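Local atomic coordinates of periplasmic solute binding protein (Candidatus liberibacter, PDB entry 4CL2), a protein that binds manganese or zinc ions in the periplasm and probably delivers them to a membrane transporter for metal uptake. Residues Ile14-Gln19 / Ala256-Asp261; Asn36-Tyr41 / Leu62-Thr67; Phe168-Gly173 / Phe219-Asn224; Glu172-Tyr177 / Leu244-Leu249. One frame throughout, in Å; residues are numbered along the deposited sequence.

Interaction 1. Residues Ile14-Gln19 / Ala256-Asp261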
loop_
_atom_site.group_PDB
_atom_site.type_symbol
_atom_site.label_atom_id
_atom_site.label_comp_id
_atom_site.label_asym_id
_atom_site.label_seq_id
_atom_site.Cartn_x
_atom_site.Cartn_y
_atom_site.Cartn_z
ATOM N N ILE A 14 5.194 4.095 3.958
ATOM C CA ILE A 14 5.334 4.228 5.417
ATOM C C ILE A 14 6.122 5.451 5.841
ATOM O O ILE A 14 5.755 6.164 6.781
ATOM C CB ILE A 14 5.902 2.916 6.021
ATOM C CG1 ILE A 14 4.918 1.758 5.771
ATOM C CG2 ILE A 14 6.231 3.056 7.497
ATOM C CD1 ILE A 14 5.440 0.399 6.242
ATOM N N GLY A 15 7.166 5.792 5.082
ATOM C CA GLY A 15 7.890 7.008 5.336
ATOM C C GLY A 15 7.039 8.241 5.295
ATOM O O GLY A 15 7.157 9.143 6.166
ATOM N N ASP A 16 6.153 8.324 4.303
ATOM C CA ASP A 16 5.304 9.497 4.159
ATOM C C ASP A 16 4.251 9.584 5.279
ATOM O O ASP A 16 3.968 10.677 5.836
ATOM C CB ASP A 16 4.618 9.499 2.784
ATOM C CG ASP A 16 3.752 10.706 2.605
ATOM O OD1 ASP A 16 4.273 11.823 2.410
ATOM O OD2 ASP A 16 2.522 10.554 2.715
ATOM N N ILE A 17 3.695 8.434 5.665
ATOM C CA ILE A 17 2.738 8.403 6.797
ATOM C C ILE A 17 3.430 8.892 8.040
ATOM O O ILE A 17 2.943 9.754 8.783
ATOM C CB ILE A 17 2.193 6.984 7.006
ATOM C CG1 ILE A 17 1.262 6.615 5.864
ATOM C CG2 ILE A 17 1.388 6.931 8.328
ATOM C CD1 ILE A 17 1.004 5.138 5.787
ATOM N N THR A 18 4.630 8.365 8.255
ATOM C CA THR A 18 5.379 8.749 9.472
ATOM C C THR A 18 5.725 10.250 9.512
ATOM O O THR A 18 5.582 10.916 10.549
ATOM C CB THR A 18 6.656 7.921 9.542
ATOM O OG1 THR A 18 6.310 6.529 9.493
ATOM C CG2 THR A 18 7.372 8.164 10.860
ATOM N N GLN A 19 6.117 10.805 8.382
ATOM C CA GLN A 19 6.384 12.235 8.297
ATOM C C GLN A 19 5.183 13.048 8.657
ATOM O O GLN A 19 5.318 14.089 9.281
ATOM C CB GLN A 19 6.871 12.602 6.896
ATOM C CG GLN A 19 7.203 14.067 6.677
ATOM C CD GLN A 19 8.348 14.577 7.558
ATOM O OE1 GLN A 19 9.239 13.841 7.964
ATOM N NE2 GLN A 19 8.294 15.851 7.880
ATOM N N ALA A 256 1.131 10.899 -7.448
ATOM C CA ALA A 256 0.940 10.192 -6.176
ATOM C C ALA A 256 2.192 10.339 -5.291
ATOM O O ALA A 256 2.736 9.314 -4.861
ATOM C CB ALA A 256 0.601 8.743 -6.383
ATOM N N PRO A 257 2.589 11.603 -5.005
ATOM C CA PRO A 257 3.880 11.812 -4.304
ATOM C C PRO A 257 3.745 11.641 -2.776
ATOM O O PRO A 257 4.737 11.744 -2.058
ATOM C CB PRO A 257 4.229 13.212 -4.673
ATOM C CG PRO A 257 2.912 13.926 -4.745
ATOM C CD PRO A 257 2.079 12.884 -5.516
ATOM N N THR A 258 2.541 11.435 -2.291
ATOM C CA THR A 258 2.262 11.198 -0.865
ATOM C C THR A 258 1.280 10.056 -0.729
ATOM O O THR A 258 0.592 9.689 -1.690
ATOM C CB THR A 258 1.650 12.441 -0.162
ATOM O OG1 THR A 258 0.293 12.641 -0.601
ATOM C CG2 THR A 258 2.399 13.715 -0.432
ATOM N N TYR A 259 1.168 9.461 0.457
ATOM C CA TYR A 259 0.206 8.405 0.643
ATOM C C TYR A 259 -1.212 8.850 0.399
ATOM O O TYR A 259 -2.010 8.141 -0.269
ATOM C CB TYR A 259 0.345 7.832 2.059
ATOM C CG TYR A 259 -0.692 6.765 2.491
ATOM C CD1 TYR A 259 -0.876 5.653 1.767
ATOM C CD2 TYR A 259 -1.405 6.895 3.632
ATOM C CE1 TYR A 259 -1.759 4.630 2.167
ATOM C CE2 TYR A 259 -2.260 5.912 4.065
ATOM C CZ TYR A 259 -2.444 4.774 3.330
ATOM O OH TYR A 259 -3.303 3.783 3.749
ATOM N N LEU A 260 -1.603 9.985 0.977
ATOM C CA LEU A 260 -2.932 10.521 0.707
ATOM C C LEU A 260 -3.174 10.709 -0.792
ATOM O O LEU A 260 -4.229 10.286 -1.278
ATOM C CB LEU A 260 -3.160 11.820 1.443
ATOM C CG LEU A 260 -4.555 12.470 1.323
ATOM C CD1 LEU A 260 -4.745 13.447 2.415
ATOM C CD2 LEU A 260 -4.673 13.203 0.020
ATOM N N ASP A 261 -2.221 11.264 -1.527
ATOM C CA ASP A 261 -2.362 11.464 -2.961
ATOM C C ASP A 261 -2.461 10.132 -3.704
ATOM O O ASP A 261 -3.194 10.040 -4.671
ATOM C CB ASP A 261 -1.228 12.235 -3.534
ATOM C CG ASP A 261 -1.184 13.703 -3.057
ATOM O OD1 ASP A 261 -2.167 14.239 -2.603
ATOM O OD2 ASP A 261 -0.138 14.306 -3.188
HETATM O O HOH W 1 0.042 11.569 2.878
HETATM O O HOH W 2 6.011 12.263 0.321
#

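Interaction 2. Residues Asn36-Tyr41 / Leu62-Thr67. With SO4 (sulfate ion), chain G.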
loop_
_atom_site.group_PDB
_atom_site.type_symbol
_atom_site.label_atom_id
_atom_site.label_comp_id
_atom_site.label_asym_id
_atom_site.label_seq_id
_atom_site.Cartn_x
_atom_site.Cartn_y
_atom_site.Cartn_z
ATOM N N ASN A 36 11.465 1.979 -6.361
ATOM C CA ASN A 36 12.123 0.698 -6.149
ATOM C C ASN A 36 11.070 -0.193 -5.552
ATOM O O ASN A 36 10.067 0.279 -5.026
ATOM C CB ASN A 36 13.288 0.836 -5.152
ATOM C CG ASN A 36 14.419 1.690 -5.674
ATOM O OD1 ASN A 36 15.183 1.269 -6.538
ATOM N ND2 ASN A 36 14.495 2.897 -5.207
ATOM N N ASP A 37 11.291 -1.488 -5.670
ATOM C CA ASP A 37 10.321 -2.477 -5.211
ATOM C C ASP A 37 10.955 -3.336 -4.123
ATOM O O ASP A 37 12.092 -3.713 -4.248
ATOM C CB ASP A 37 9.895 -3.377 -6.378
ATOM C CG ASP A 37 8.667 -4.188 -6.039
ATOM O OD1 ASP A 37 8.881 -5.290 -5.471
ATOM O OD2 ASP A 37 7.516 -3.694 -6.277
ATOM N N SER A 38 10.213 -3.682 -3.084
ATOM C CA SER A 38 10.801 -4.435 -1.967
ATOM C C SER A 38 11.271 -5.853 -2.314
ATOM O O SER A 38 12.232 -6.362 -1.717
ATOM C CB SER A 38 9.795 -4.485 -0.811
ATOM O OG SER A 38 9.761 -3.263 -0.086
ATOM N N HIS A 39 10.608 -6.518 -3.263
ATOM C CA HIS A 39 10.997 -7.851 -3.580
ATOM C C HIS A 39 12.424 -7.858 -4.217
ATOM O O HIS A 39 12.672 -7.191 -5.209
ATOM C CB HIS A 39 9.976 -8.574 -4.495
ATOM C CG HIS A 39 10.366 -10.006 -4.751
ATOM N ND1 HIS A 39 10.357 -10.969 -3.756
ATOM C CD2 HIS A 39 10.827 -10.626 -5.866
ATOM C CE1 HIS A 39 10.791 -12.115 -4.246
ATOM N NE2 HIS A 39 11.080 -11.935 -5.524
ATOM N N SER A 40 13.340 -8.581 -3.573
ATOM C CA SER A 40 14.788 -8.531 -3.859
ATOM C C SER A 40 15.430 -7.118 -4.044
ATOM O O SER A 40 16.445 -6.990 -4.717
ATOM C CB SER A 40 15.113 -9.444 -5.043
ATOM O OG SER A 40 14.519 -10.723 -4.870
ATOM N N TYR A 41 14.857 -6.064 -3.439
ATOM C CA TYR A 41 15.594 -4.769 -3.242
ATOM C C TYR A 41 16.967 -5.093 -2.754
ATOM O O TYR A 41 17.152 -5.931 -1.851
ATOM C CB TYR A 41 14.858 -3.833 -2.206
ATOM C CG TYR A 41 15.653 -2.541 -1.965
ATOM C CD1 TYR A 41 15.661 -1.540 -2.907
ATOM C CD2 TYR A 41 16.384 -2.355 -0.803
ATOM C CE1 TYR A 41 16.423 -0.392 -2.762
ATOM C CE2 TYR A 41 17.139 -1.200 -0.610
ATOM C CZ TYR A 41 17.185 -0.220 -1.568
ATOM O OH TYR A 41 17.929 0.941 -1.402
ATOM N N LEU A 62 3.529 -8.478 6.860
ATOM C CA LEU A 62 2.830 -9.258 5.826
ATOM C C LEU A 62 3.807 -9.702 4.717
ATOM O O LEU A 62 3.499 -9.654 3.533
ATOM C CB LEU A 62 1.628 -8.482 5.295
ATOM C CG LEU A 62 0.650 -8.015 6.366
ATOM C CD1 LEU A 62 -0.406 -7.064 5.757
ATOM C CD2 LEU A 62 -0.031 -9.095 7.208
ATOM N N HIS A 63 5.019 -10.034 5.179
ATOM C CA HIS A 63 6.131 -10.474 4.355
ATOM C C HIS A 63 6.664 -9.474 3.333
ATOM O O HIS A 63 7.436 -9.904 2.468
ATOM C CB HIS A 63 5.775 -11.811 3.651
ATOM C CG HIS A 63 5.636 -12.945 4.590
ATOM N ND1 HIS A 63 5.587 -14.254 4.173
ATOM C CD2 HIS A 63 5.567 -12.982 5.947
ATOM C CE1 HIS A 63 5.513 -15.049 5.227
ATOM N NE2 HIS A 63 5.515 -14.307 6.313
ATOM N N LEU A 64 6.294 -8.201 3.402
ATOM C CA LEU A 64 6.724 -7.238 2.373
ATOM C C LEU A 64 8.262 -7.180 2.345
ATOM O O LEU A 64 8.913 -7.111 1.270
ATOM C CB LEU A 64 6.161 -5.849 2.610
ATOM C CG LEU A 64 6.554 -4.825 1.584
ATOM C CD1 LEU A 64 5.914 -5.164 0.261
ATOM C CD2 LEU A 64 6.160 -3.469 2.056
ATOM N N GLU A 65 8.823 -7.228 3.543
ATOM C CA GLU A 65 10.265 -7.111 3.740
ATOM C C GLU A 65 11.024 -8.401 3.754
ATOM O O GLU A 65 12.244 -8.440 4.093
ATOM C CB GLU A 65 10.547 -6.313 5.040
ATOM C CG GLU A 65 10.007 -4.883 5.024
ATOM C CD GLU A 65 8.561 -4.709 5.499
ATOM O OE1 GLU A 65 7.993 -5.668 6.099
ATOM O OE2 GLU A 65 8.075 -3.572 5.318
ATOM N N GLU A 66 10.395 -9.512 3.413
ATOM C CA GLU A 66 11.001 -10.811 3.735
ATOM C C GLU A 66 12.415 -10.972 3.149
ATOM O O GLU A 66 13.247 -11.606 3.761
ATOM C CB GLU A 66 10.072 -11.953 3.259
ATOM C CG GLU A 66 9.883 -12.020 1.772
ATOM C CD GLU A 66 8.809 -13.044 1.350
ATOM O OE1 GLU A 66 8.552 -14.004 2.103
ATOM O OE2 GLU A 66 8.214 -12.842 0.283
ATOM N N THR A 67 12.652 -10.411 1.987
ATOM C CA THR A 67 13.946 -10.605 1.329
ATOM C C THR A 67 15.055 -9.775 1.932
ATOM O O THR A 67 16.227 -10.136 1.727
ATOM C CB THR A 67 13.926 -10.282 -0.165
ATOM O OG1 THR A 67 13.725 -8.909 -0.375
ATOM C CG2 THR A 67 12.923 -11.189 -0.902
HETATM S S SO4 G . 17.236 5.091 -5.094
HETATM O O1 SO4 G . 16.097 4.602 -5.890
HETATM O O2 SO4 G . 18.404 4.954 -5.986
HETATM O O3 SO4 G . 17.507 4.334 -3.855
HETATM O O4 SO4 G . 16.914 6.487 -4.741
HETATM O O HOH W 3 11.003 -8.556 0.334
HETATM O O HOH W 4 9.413 -10.558 -1.484
#

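Interaction 3. Residues Phe168-Gly173 / Phe219-Asn224. With MN (manganese (II) ion), chain L.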
loop_
_atom_site.group_PDB
_atom_site.type_symbol
_atom_site.label_atom_id
_atom_site.label_comp_id
_atom_site.label_asym_id
_atom_site.label_seq_id
_atom_site.Cartn_x
_atom_site.Cartn_y
_atom_site.Cartn_z
ATOM N N PHE A 168 -13.241 -5.347 -8.461
ATOM C CA PHE A 168 -11.984 -4.579 -8.627
ATOM C C PHE A 168 -11.056 -5.585 -9.332
ATOM O O PHE A 168 -10.711 -6.596 -8.713
ATOM C CB PHE A 168 -11.328 -4.179 -7.337
ATOM C CG PHE A 168 -12.036 -3.106 -6.579
ATOM C CD1 PHE A 168 -12.878 -2.194 -7.214
ATOM C CD2 PHE A 168 -11.851 -3.015 -5.208
ATOM C CE1 PHE A 168 -13.504 -1.218 -6.445
ATOM C CE2 PHE A 168 -12.485 -2.033 -4.466
ATOM C CZ PHE A 168 -13.307 -1.142 -5.101
ATOM N N VAL A 169 -10.727 -5.331 -10.590
ATOM C CA VAL A 169 -9.879 -6.265 -11.408
ATOM C C VAL A 169 -8.567 -5.601 -11.844
ATOM O O VAL A 169 -8.555 -4.568 -12.466
ATOM C CB VAL A 169 -10.621 -6.771 -12.642
ATOM C CG1 VAL A 169 -9.794 -7.803 -13.436
ATOM C CG2 VAL A 169 -11.948 -7.384 -12.205
ATOM N N THR A 170 -7.487 -6.183 -11.403
ATOM C CA THR A 170 -6.189 -5.547 -11.516
ATOM C C THR A 170 -5.204 -6.587 -12.029
ATOM O O THR A 170 -5.577 -7.739 -12.287
ATOM C CB THR A 170 -5.672 -4.998 -10.203
ATOM O OG1 THR A 170 -5.648 -6.065 -9.271
ATOM C CG2 THR A 170 -6.540 -3.884 -9.673
ATOM N N SER A 171 -3.955 -6.165 -12.195
ATOM C CA SER A 171 -2.940 -7.079 -12.718
ATOM C C SER A 171 -2.337 -7.792 -11.484
ATOM O O SER A 171 -2.504 -9.018 -11.364
ATOM C CB SER A 171 -1.870 -6.272 -13.521
ATOM O OG SER A 171 -2.508 -5.756 -14.697
ATOM N N GLU A 172 -1.577 -7.085 -10.701
ATOM C CA GLU A 172 -1.177 -7.571 -9.372
ATOM C C GLU A 172 -2.371 -7.580 -8.424
ATOM O O GLU A 172 -3.283 -6.772 -8.567
ATOM C CB GLU A 172 -0.102 -6.654 -8.769
ATOM C CG GLU A 172 0.595 -7.270 -7.563
ATOM C CD GLU A 172 1.498 -6.288 -6.825
ATOM O OE1 GLU A 172 1.182 -5.113 -6.713
ATOM O OE2 GLU A 172 2.491 -6.680 -6.279
ATOM N N GLY A 173 -2.374 -8.498 -7.441
ATOM C CA GLY A 173 -3.480 -8.510 -6.418
ATOM C C GLY A 173 -3.329 -7.406 -5.396
ATOM O O GLY A 173 -3.263 -7.650 -4.168
ATOM N N PHE A 219 -7.364 -3.025 -14.711
ATOM C CA PHE A 219 -6.278 -2.041 -14.548
ATOM C C PHE A 219 -4.915 -2.702 -14.533
ATOM O O PHE A 219 -4.779 -3.944 -14.314
ATOM C CB PHE A 219 -6.419 -1.317 -13.233
ATOM C CG PHE A 219 -7.715 -0.551 -13.089
ATOM C CD1 PHE A 219 -7.821 0.736 -13.612
ATOM C CD2 PHE A 219 -8.818 -1.122 -12.488
ATOM C CE1 PHE A 219 -9.007 1.453 -13.497
ATOM C CE2 PHE A 219 -9.999 -0.403 -12.342
ATOM C CZ PHE A 219 -10.087 0.873 -12.857
ATOM N N SER A 220 -3.907 -1.913 -14.824
ATOM C CA SER A 220 -2.531 -2.228 -14.409
ATOM C C SER A 220 -1.994 -1.232 -13.465
ATOM O O SER A 220 -2.712 -0.322 -13.047
ATOM C CB SER A 220 -1.616 -2.438 -15.637
ATOM O OG SER A 220 -1.439 -1.196 -16.355
ATOM N N GLU A 221 -0.746 -1.400 -13.032
ATOM C CA GLU A 221 -0.197 -0.607 -11.999
ATOM C C GLU A 221 1.162 0.024 -12.361
ATOM O O GLU A 221 1.804 -0.372 -13.301
ATOM C CB GLU A 221 -0.155 -1.380 -10.673
ATOM C CG GLU A 221 -1.541 -1.944 -10.281
ATOM C CD GLU A 221 -1.858 -3.341 -10.835
ATOM O OE1 GLU A 221 -1.090 -4.215 -10.652
ATOM O OE2 GLU A 221 -2.902 -3.549 -11.432
ATOM N N SER A 222 1.565 1.013 -11.577
ATOM C CA SER A 222 2.635 1.936 -12.042
ATOM C C SER A 222 4.010 1.262 -12.050
ATOM O O SER A 222 4.906 1.701 -12.781
ATOM C CB SER A 222 2.711 3.185 -11.176
ATOM O OG SER A 222 3.077 2.889 -9.803
ATOM N N THR A 223 4.142 0.149 -11.354
ATOM C CA THR A 223 5.422 -0.594 -11.388
ATOM C C THR A 223 5.402 -1.881 -12.165
ATOM O O THR A 223 6.359 -2.634 -12.078
ATOM C CB THR A 223 5.945 -0.838 -9.985
ATOM O OG1 THR A 223 5.115 -1.763 -9.259
ATOM C CG2 THR A 223 5.965 0.478 -9.234
ATOM N N ASN A 224 4.352 -2.148 -12.924
ATOM C CA ASN A 224 4.338 -3.334 -13.768
ATOM C C ASN A 224 3.929 -3.032 -15.171
ATOM O O ASN A 224 3.685 -1.889 -15.498
ATOM C CB ASN A 224 3.539 -4.472 -13.098
ATOM C CG ASN A 224 2.094 -4.126 -12.852
ATOM O OD1 ASN A 224 1.465 -3.398 -13.624
ATOM N ND2 ASN A 224 1.537 -4.697 -11.797
HETATM MN MN MN L . 3.099 -5.109 -4.742
HETATM O O HOH W 5 0.878 -3.541 -8.808
#

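Interaction 4. Residues Glu172-Tyr177 / Leu244-Leu249. With MN (manganese (II) ion), chain L; SO4 (sulfate ion), chain F.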
loop_
_atom_site.group_PDB
_atom_site.type_symbol
_atom_site.label_atom_id
_atom_site.label_comp_id
_atom_site.label_asym_id
_atom_site.label_seq_id
_atom_site.Cartn_x
_atom_site.Cartn_y
_atom_site.Cartn_z
ATOM N N GLU A 172 -1.577 -7.085 -10.701
ATOM C CA GLU A 172 -1.177 -7.571 -9.372
ATOM C C GLU A 172 -2.371 -7.580 -8.424
ATOM O O GLU A 172 -3.283 -6.772 -8.567
ATOM C CB GLU A 172 -0.102 -6.654 -8.769
ATOM C CG GLU A 172 0.595 -7.270 -7.563
ATOM C CD GLU A 172 1.498 -6.288 -6.825
ATOM O OE1 GLU A 172 1.182 -5.113 -6.713
ATOM O OE2 GLU A 172 2.491 -6.680 -6.279
ATOM N N GLY A 173 -2.374 -8.498 -7.441
ATOM C CA GLY A 173 -3.480 -8.510 -6.418
ATOM C C GLY A 173 -3.329 -7.406 -5.396
ATOM O O GLY A 173 -3.263 -7.650 -4.168
ATOM N N CYS A 174 -3.327 -6.170 -5.858
ATOM C CA CYS A 174 -3.009 -5.037 -5.026
ATOM C C CYS A 174 -4.223 -4.437 -4.317
ATOM O O CYS A 174 -4.037 -3.560 -3.512
ATOM C CB CYS A 174 -2.339 -3.954 -5.892
ATOM S SG CYS A 174 -3.280 -3.447 -7.330
ATOM N N LEU A 175 -5.426 -4.840 -4.692
ATOM C CA LEU A 175 -6.646 -4.178 -4.146
ATOM C C LEU A 175 -7.446 -5.089 -3.269
ATOM O O LEU A 175 -8.618 -4.751 -2.921
ATOM C CB LEU A 175 -7.592 -3.602 -5.237
ATOM C CG LEU A 175 -6.974 -2.522 -6.122
ATOM C CD1 LEU A 175 -7.978 -2.017 -7.151
ATOM C CD2 LEU A 175 -6.347 -1.372 -5.356
ATOM N N VAL A 176 -6.893 -6.222 -2.840
ATOM C CA VAL A 176 -7.700 -7.181 -2.090
ATOM C C VAL A 176 -8.181 -6.587 -0.754
ATOM O O VAL A 176 -9.318 -6.896 -0.333
ATOM C CB VAL A 176 -7.026 -8.519 -1.877
ATOM C CG1 VAL A 176 -6.741 -9.158 -3.233
ATOM C CG2 VAL A 176 -5.732 -8.398 -1.067
ATOM N N TYR A 177 -7.345 -5.794 -0.104
ATOM C CA TYR A 177 -7.778 -5.090 1.116
ATOM C C TYR A 177 -8.791 -3.975 0.881
ATOM O O TYR A 177 -9.716 -3.783 1.731
ATOM C CB TYR A 177 -6.600 -4.594 1.909
ATOM C CG TYR A 177 -5.713 -5.711 2.447
ATOM C CD1 TYR A 177 -4.648 -6.240 1.668
ATOM C CD2 TYR A 177 -5.913 -6.255 3.709
ATOM C CE1 TYR A 177 -3.841 -7.265 2.155
ATOM C CE2 TYR A 177 -5.114 -7.263 4.192
ATOM C CZ TYR A 177 -4.052 -7.775 3.414
ATOM O OH TYR A 177 -3.288 -8.794 3.933
ATOM N N LEU A 244 -2.974 2.347 -12.145
ATOM C CA LEU A 244 -3.139 2.738 -10.746
ATOM C C LEU A 244 -1.783 2.817 -10.061
ATOM O O LEU A 244 -0.834 2.193 -10.461
ATOM C CB LEU A 244 -3.965 1.720 -9.952
ATOM C CG LEU A 244 -5.334 1.404 -10.585
ATOM C CD1 LEU A 244 -6.041 0.264 -9.777
ATOM C CD2 LEU A 244 -6.249 2.629 -10.621
ATOM N N TYR A 245 -1.743 3.618 -9.000
ATOM C CA TYR A 245 -0.519 3.749 -8.137
ATOM C C TYR A 245 -0.835 3.031 -6.828
ATOM O O TYR A 245 -1.776 3.386 -6.043
ATOM C CB TYR A 245 -0.205 5.232 -7.846
ATOM C CG TYR A 245 0.429 5.902 -9.016
ATOM C CD1 TYR A 245 -0.313 6.294 -10.072
ATOM C CD2 TYR A 245 1.809 6.033 -9.078
ATOM C CE1 TYR A 245 0.255 6.863 -11.181
ATOM C CE2 TYR A 245 2.388 6.585 -10.206
ATOM C CZ TYR A 245 1.603 6.990 -11.230
ATOM O OH TYR A 245 2.119 7.561 -12.397
ATOM N N VAL A 246 -0.081 1.964 -6.562
ATOM C CA VAL A 246 -0.330 1.087 -5.407
ATOM C C VAL A 246 0.920 0.657 -4.623
ATOM O O VAL A 246 0.866 0.595 -3.393
ATOM C CB VAL A 246 -1.151 -0.154 -5.768
ATOM C CG1 VAL A 246 -2.508 0.212 -6.321
ATOM C CG2 VAL A 246 -0.416 -1.047 -6.739
ATOM N N ASP A 247 2.052 0.407 -5.288
ATOM C CA ASP A 247 3.202 -0.247 -4.635
ATOM C C ASP A 247 4.281 0.710 -4.181
ATOM O O ASP A 247 5.172 0.302 -3.454
ATOM C CB ASP A 247 3.819 -1.272 -5.568
ATOM C CG ASP A 247 2.992 -2.552 -5.661
ATOM O OD1 ASP A 247 2.192 -2.781 -4.752
ATOM O OD2 ASP A 247 3.161 -3.255 -6.678
ATOM N N SER A 248 4.244 1.952 -4.669
ATOM C CA SER A 248 5.249 2.968 -4.371
ATOM C C SER A 248 4.616 4.307 -4.562
ATOM O O SER A 248 3.763 4.457 -5.433
ATOM C CB SER A 248 6.396 2.809 -5.365
ATOM O OG SER A 248 7.381 3.835 -5.235
ATOM N N LEU A 249 5.044 5.299 -3.811
ATOM C CA LEU A 249 4.736 6.678 -4.171
ATOM C C LEU A 249 5.329 6.979 -5.542
ATOM O O LEU A 249 6.360 6.366 -5.943
ATOM C CB LEU A 249 5.321 7.655 -3.155
ATOM C CG LEU A 249 4.767 7.411 -1.746
ATOM C CD1 LEU A 249 5.324 8.448 -0.854
ATOM C CD2 LEU A 249 3.249 7.440 -1.683
HETATM MN MN MN L . 3.099 -5.109 -4.742
HETATM S S SO4 F . 6.260 7.906 -11.426
HETATM O O1 SO4 F . 5.378 6.766 -11.673
HETATM O O2 SO4 F . 7.277 7.781 -12.498
HETATM O O3 SO4 F . 6.929 7.843 -10.132
HETATM O O4 SO4 F . 5.601 9.226 -11.663
#

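Interaction 1. Residues Ile14-Gln19 / Ala256-Asp261
D16, inside helix 12-22, comes closest in the backbone to T258, just ahead of helix 259-274, with 6.1 Å between their CA atoms. The D16 carboxylate spans the gap. Its CG stands anti to the backbone N (chi1 -179°), which carries the acid out from its helix to the start of the other. There OD2 accepts from the backbone N of Y259 at 2.9 Å, a nearly straight bond (167° at the hydrogen) that arrives from above the carboxylate plane. A water at 2.7 Å also donates to OD2 and accepts from L260 N, while a second water donates to both D16 OD1 and P257 O. T258 is the N-cap: its OG1 accepts from D261 N at 3.0 Å. Beside this polar group I17 lays CD1 over one face of the Y259 ring, a CH-pi contact with CD1 3.9 Å from the ring centroid, and CG1 lies 3.5 Å from Y259 CD2. The hydroxyl of Y259 bonds to W108 O. D16 and the water on OD2 thus take up N-H groups at the first turn of helix 259-274, and the negative charge so placed would probably interact favourably with the helix dipole.

Interaction 2. Residues Asn36-Tyr41 / Leu62-Thr67
S38 packs against L64, and S40 against T67, where two loops meet. Plain packing is slight: S38 CB lies 3.5 Å from the carbonyl L64 O, L64 CG comes up beside the serine side chain, and T67 CG2 reaches the H39 ring at ND1, 3.8 Å away. S38 OG itself is hydrogen-bonded to Y68 OH. Direct polar contact across the loops is limited, a weak bond from S40 N to T67 OG1 at 3.2 Å with 122° at the hydrogen. Water does more. One molecule donates to S38 O and to L64 O, the latter at 2.7 Å, and accepts from T67 N; another lies between H39 ND1 and E66 OE2. Within the first loop, D37 OD1 accepts from H39 N in an Asx turn that overlaps the start of a type II turn from S38 to Y41. H39 has been seen to bind manganese or zinc in this protein, but holds no metal here. The 36-41 loop runs from strand 27-30 to helix 45-53, and the 62-67 loop follows strand 56-59 of the same parallel sheet.

Interaction 3. Residues Phe168-Gly173 / Phe219-Asn224
The carboxylate of E221 grips two successive backbone N-H groups, those of S171 and E172. OE2 receives S171 N on its syn lone pair at 2.9 Å, nearly straight (169°), and OE1 receives E172 N on the syn side, also at 2.9 Å. Alongside, S171 OG donates to F219 O at 2.9 Å, in the carbonyl plane and on a lone pair, and F219 N donates to V169 O at 3.0 Å. The bend of E221 at chi2 (89°) turns its acid group across to the 168-173 segment. In the next shell N224 holds that group: ND2 donates to OE1 from above the carboxylate plane, while OD1 takes E221 N, within a type I turn from E221 to N224. T170 OG1 donates to E172 O at 2.6 Å. E172 then extends to the manganese, bound by OE2 at 2.3 Å; N193 N also donates to this oxygen. E221 and N224 are therefore second-shell residues fixing the backbone of a metal ligand. Strand 167-170 pairs with 185-188, strand 217-221 with 239-244, and the short segments 168-170 and 219-221 run 53° apart. Helix 259-274 covers this region, with I270 against F168 and T273 against F219.

Interaction 4. Residues Glu172-Tyr177 / Leu244-Leu249
E172 and D247 send their carboxylates toward each other from opposite directions to meet at the manganese. Followed outward, D247 has CB 4.0 Å from the metal; CG lies anti to the carbonyl carbon (chi1 -76°), which brings the acid over to the ion, 2.7 Å from CG. At the tip OD1 is 2.5 Å from the manganese and OD2 is 2.7 Å from it, so both oxygens of D247 face the metal. OD1 also lies 3.2 Å from E172 OE1, and OD2 lies 2.7 Å from that same E172 OE1; the two carboxylate planes are 82° apart, almost perpendicular. H106 supplies the remaining protein ligand through NE2. Next to the site the packing is apolar. C174 CB approaches V246 CG2 to 3.6 Å, and its SG lies close to both V246 methyl branches. Farther from the metal, L175 CD1 meets L244 CD1 at 4.0 Å, the two leucines crossing at about a right angle, and I270 of helix 259-274 touches both. With E172 OE1 and D247 OD2 this close, one of the two acids probably holds a proton; the nearby cation would also ease their mutual repulsion. Two acids and a histidine around one ion, with an apolar layer of C174, V246, L175 and L244 next to them, make a site suited to a divalent transition metal.

Interactions 3 and 4 both begin in the chain around E172, sharing E172 and G173, and have centres 7 Å apart; both reach the manganese. A probable hydrogen bond from L244 N to S220 O links them across one two-stranded sheet. Interaction 2 lies about 14 Å from interaction 4, centre to centre, beside the four-stranded parallel sheet, and contributes H39, a residue also seen to bind the metal in this protein, though not here. Along the chain interaction 2 comes before interactions 3 and 4, and all three are nested in the loop closed by interaction 1, where L249 of interaction 4 packs on T258. The metal thus sits between loops of separate sheets, while interaction 1 joins helix 12-22 to the C-terminal helix.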